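Local coordinates for type IV pilus biogenesis protein PilB (Streptococcus sanguinis, PDB 7B7P) that is a minor type IV pilin with a metal-binding von Willebrand factor A-like module and a direct role in adhesion, at residues A[290-294]-A[295-299]. Numbering follows the deposited sequence.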
ATOM      1  N   TYR A 290     -19.540   3.558 -19.604  1.00 57.20           N
ATOM      2  CA  TYR A 290     -19.878   4.285 -18.380  1.00 59.52           C
ATOM      3  C   TYR A 290     -21.386   4.195 -18.202  1.00 57.59           C
ATOM      4  O   TYR A 290     -22.113   3.862 -19.140  1.00 61.24           O
ATOM      5  CB  TYR A 290     -19.391   5.751 -18.426  1.00 53.59           C
ATOM      6  CG  TYR A 290     -19.897   6.523 -19.661  1.00 59.84           C
ATOM      7  CD1 TYR A 290     -19.202   6.488 -20.869  1.00 56.84           C
ATOM      8  CD2 TYR A 290     -21.079   7.263 -19.610  1.00 55.38           C
ATOM      9  CE1 TYR A 290     -19.672   7.169 -21.988  1.00 61.22           C
ATOM     10  CE2 TYR A 290     -21.546   7.937 -20.704  1.00 56.35           C
ATOM     11  CZ  TYR A 290     -20.858   7.887 -21.896  1.00 62.75           C
ATOM     12  OH  TYR A 290     -21.346   8.564 -22.998  1.00 61.39           O
ATOM     13  N   LEU A 291     -21.849   4.444 -16.978  1.00 61.52           N
ATOM     14  CA  LEU A 291     -23.277   4.488 -16.679  1.00 57.28           C
ATOM     15  C   LEU A 291     -23.706   5.921 -16.408  1.00 60.78           C
ATOM     16  O   LEU A 291     -22.966   6.684 -15.786  1.00 58.12           O
ATOM     17  CB  LEU A 291     -23.624   3.610 -15.478  1.00 56.18           C
ATOM     18  CG  LEU A 291     -23.439   2.128 -15.794  1.00 62.86           C
ATOM     19  CD1 LEU A 291     -23.741   1.249 -14.599  1.00 62.88           C
ATOM     20  CD2 LEU A 291     -24.310   1.767 -16.961  1.00 59.30           C
ATOM     21  N   VAL A 292     -24.903   6.294 -16.882  1.00 61.41           N
ATOM     22  CA  VAL A 292     -25.440   7.608 -16.561  1.00 58.13           C
ATOM     23  C   VAL A 292     -26.556   7.461 -15.535  1.00 58.67           C
ATOM     24  O   VAL A 292     -27.187   6.415 -15.385  1.00 58.50           O
ATOM     25  CB  VAL A 292     -25.914   8.401 -17.800  1.00 59.79           C
ATOM     26  CG1 VAL A 292     -24.738   8.677 -18.720  1.00 58.01           C
ATOM     27  CG2 VAL A 292     -27.073   7.696 -18.531  1.00 54.84           C
ATOM     28  N   ASP A 293     -26.743   8.525 -14.773  1.00 65.09           N
ATOM     29  CA  ASP A 293     -27.902   8.689 -13.917  1.00 61.94           C
ATOM     30  C   ASP A 293     -29.163   8.808 -14.782  1.00 63.84           C
ATOM     31  O   ASP A 293     -29.119   9.310 -15.915  1.00 58.90           O
ATOM     32  CB  ASP A 293     -27.655   9.938 -13.076  1.00 65.61           C
ATOM     33  CG  ASP A 293     -28.742  10.239 -12.068  1.00 68.96           C
ATOM     34  OD1 ASP A 293     -29.950  10.090 -12.348  1.00 75.27           O
ATOM     35  OD2 ASP A 293     -28.355  10.695 -10.982  1.00 79.37           O
ATOM     36  N   SER A 294     -30.301   8.355 -14.246  1.00 62.66           N
ATOM     37  CA  SER A 294     -31.554   8.473 -15.008  1.00 68.20           C
ATOM     38  C   SER A 294     -31.845   9.924 -15.412  1.00 67.82           C
ATOM     39  O   SER A 294     -32.465  10.170 -16.455  1.00 64.88           O
ATOM     40  CB  SER A 294     -32.736   7.908 -14.217  1.00 60.84           C
ATOM     41  OG  SER A 294     -32.800   8.462 -12.906  1.00 69.59           O
ATOM     42  N   ARG A 295     -31.381  10.897 -14.619  1.00 68.30           N
ATOM     43  CA  ARG A 295     -31.527  12.311 -14.966  1.00 67.66           C
ATOM     44  C   ARG A 295     -31.035  12.632 -16.373  1.00 69.79           C
ATOM     45  O   ARG A 295     -31.437  13.658 -16.946  1.00 66.49           O
ATOM     46  CB  ARG A 295     -30.743  13.204 -13.986  1.00 69.18           C
ATOM     47  CG  ARG A 295     -31.383  13.504 -12.621  1.00 71.76           C
ATOM     48  CD  ARG A 295     -30.295  14.034 -11.681  1.00 71.85           C
ATOM     49  NE  ARG A 295     -30.608  13.913 -10.262  1.00 70.77           N
ATOM     50  CZ  ARG A 295     -31.392  14.753  -9.586  1.00 80.35           C
ATOM     51  NH1 ARG A 295     -31.969  15.797 -10.188  1.00 74.16           N
ATOM     52  NH2 ARG A 295     -31.607  14.547  -8.292  1.00 83.60           N
ATOM     53  N   ALA A 296     -30.136  11.817 -16.925  1.00 70.90           N
ATOM     54  CA  ALA A 296     -29.542  12.120 -18.222  1.00 65.53           C
ATOM     55  C   ALA A 296     -30.395  11.633 -19.384  1.00 63.83           C
ATOM     56  O   ALA A 296     -30.077  11.969 -20.533  1.00 62.88           O
ATOM     57  CB  ALA A 296     -28.135  11.514 -18.325  1.00 66.18           C
ATOM     58  N   LEU A 297     -31.474  10.888 -19.100  1.00 57.08           N
ATOM     59  CA  LEU A 297     -32.412  10.374 -20.104  1.00 65.74           C
ATOM     60  C   LEU A 297     -33.466  11.434 -20.443  1.00 69.67           C
ATOM     61  O   LEU A 297     -34.616  11.384 -20.007  1.00 74.52           O
ATOM     62  CB  LEU A 297     -33.079   9.098 -19.605  1.00 65.96           C
ATOM     63  CG  LEU A 297     -32.160   7.945 -19.214  1.00 73.34           C
ATOM     64  CD1 LEU A 297     -32.938   6.641 -19.089  1.00 63.11           C
ATOM     65  CD2 LEU A 297     -31.044   7.831 -20.234  1.00 67.30           C
ATOM     66  N   TYR A 298     -33.059  12.411 -21.244  1.00 69.32           N
ATOM     67  CA  TYR A 298     -33.946  13.459 -21.714  1.00 72.25           C
ATOM     68  C   TYR A 298     -33.671  13.703 -23.189  1.00 76.65           C
ATOM     69  O   TYR A 298     -32.595  13.376 -23.698  1.00 73.48           O
ATOM     70  CB  TYR A 298     -33.771  14.775 -20.909  1.00 70.30           C
ATOM     71  CG  TYR A 298     -32.397  15.441 -20.990  1.00 68.40           C
ATOM     72  CD1 TYR A 298     -32.083  16.331 -22.021  1.00 65.08           C
ATOM     73  CD2 TYR A 298     -31.419  15.192 -20.025  1.00 64.48           C
ATOM     74  CE1 TYR A 298     -30.829  16.937 -22.105  1.00 63.61           C
ATOM     75  CE2 TYR A 298     -30.157  15.810 -20.084  1.00 59.06           C
ATOM     76  CZ  TYR A 298     -29.861  16.673 -21.130  1.00 69.15           C
ATOM     77  OH  TYR A 298     -28.604  17.278 -21.198  1.00 68.85           O
ATOM     78  N   ALA A 299     -34.682  14.254 -23.873  1.00 78.76           N
ATOM     79  CA  ALA A 299     -34.529  14.980 -25.134  1.00 78.87           C
ATOM     80  C   ALA A 299     -33.582  14.344 -26.133  1.00 84.11           C
ATOM     81  O   ALA A 299     -33.713  13.164 -26.470  1.00 92.41           O
ATOM     82  CB  ALA A 299     -34.037  16.401 -24.872  1.00 79.11           C
TER
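Asp293 OD1 accepts Arg295 N at 2.8 Å and, weakly, the hydroxyl of Ser294. The bond from Arg295 N to OD1 closes an Asx turn, and the bond from Ala296 N to Asp293 O (2.9 Å) closes a beta turn that overlaps it; together they lead into the short 3-10 segment that follows strand 289-291. The bond to OD1 is nearly straight (173° at the hydrogen) but arrives from above the carboxylate plane. With CG anti to the backbone N of Asp293 (chi1 -177°), the carboxylate lies alongside the Arg295 chain, pointing the same way. OD2 meets the guanidinium at its edge, yet Asp293 OD2 and Arg295 NE are 4.0 Å apart and the two planes are turned by 66°, marking a long salt bridge rather than a paired, coplanar one. A second i-to-i+3 bond, Leu297 N to Ser294 O, continues the turn; Leu297 then centres an inverse gamma turn, closed by a weak bond from Tyr298 N to Ala296 O. On the apolar side, Val292 and Leu297 both touch Phe314 of strand 311-314, tying the turn to the small antiparallel sheet. Within the turn, Val292 CB lies 3.9 Å from Ala296 CB.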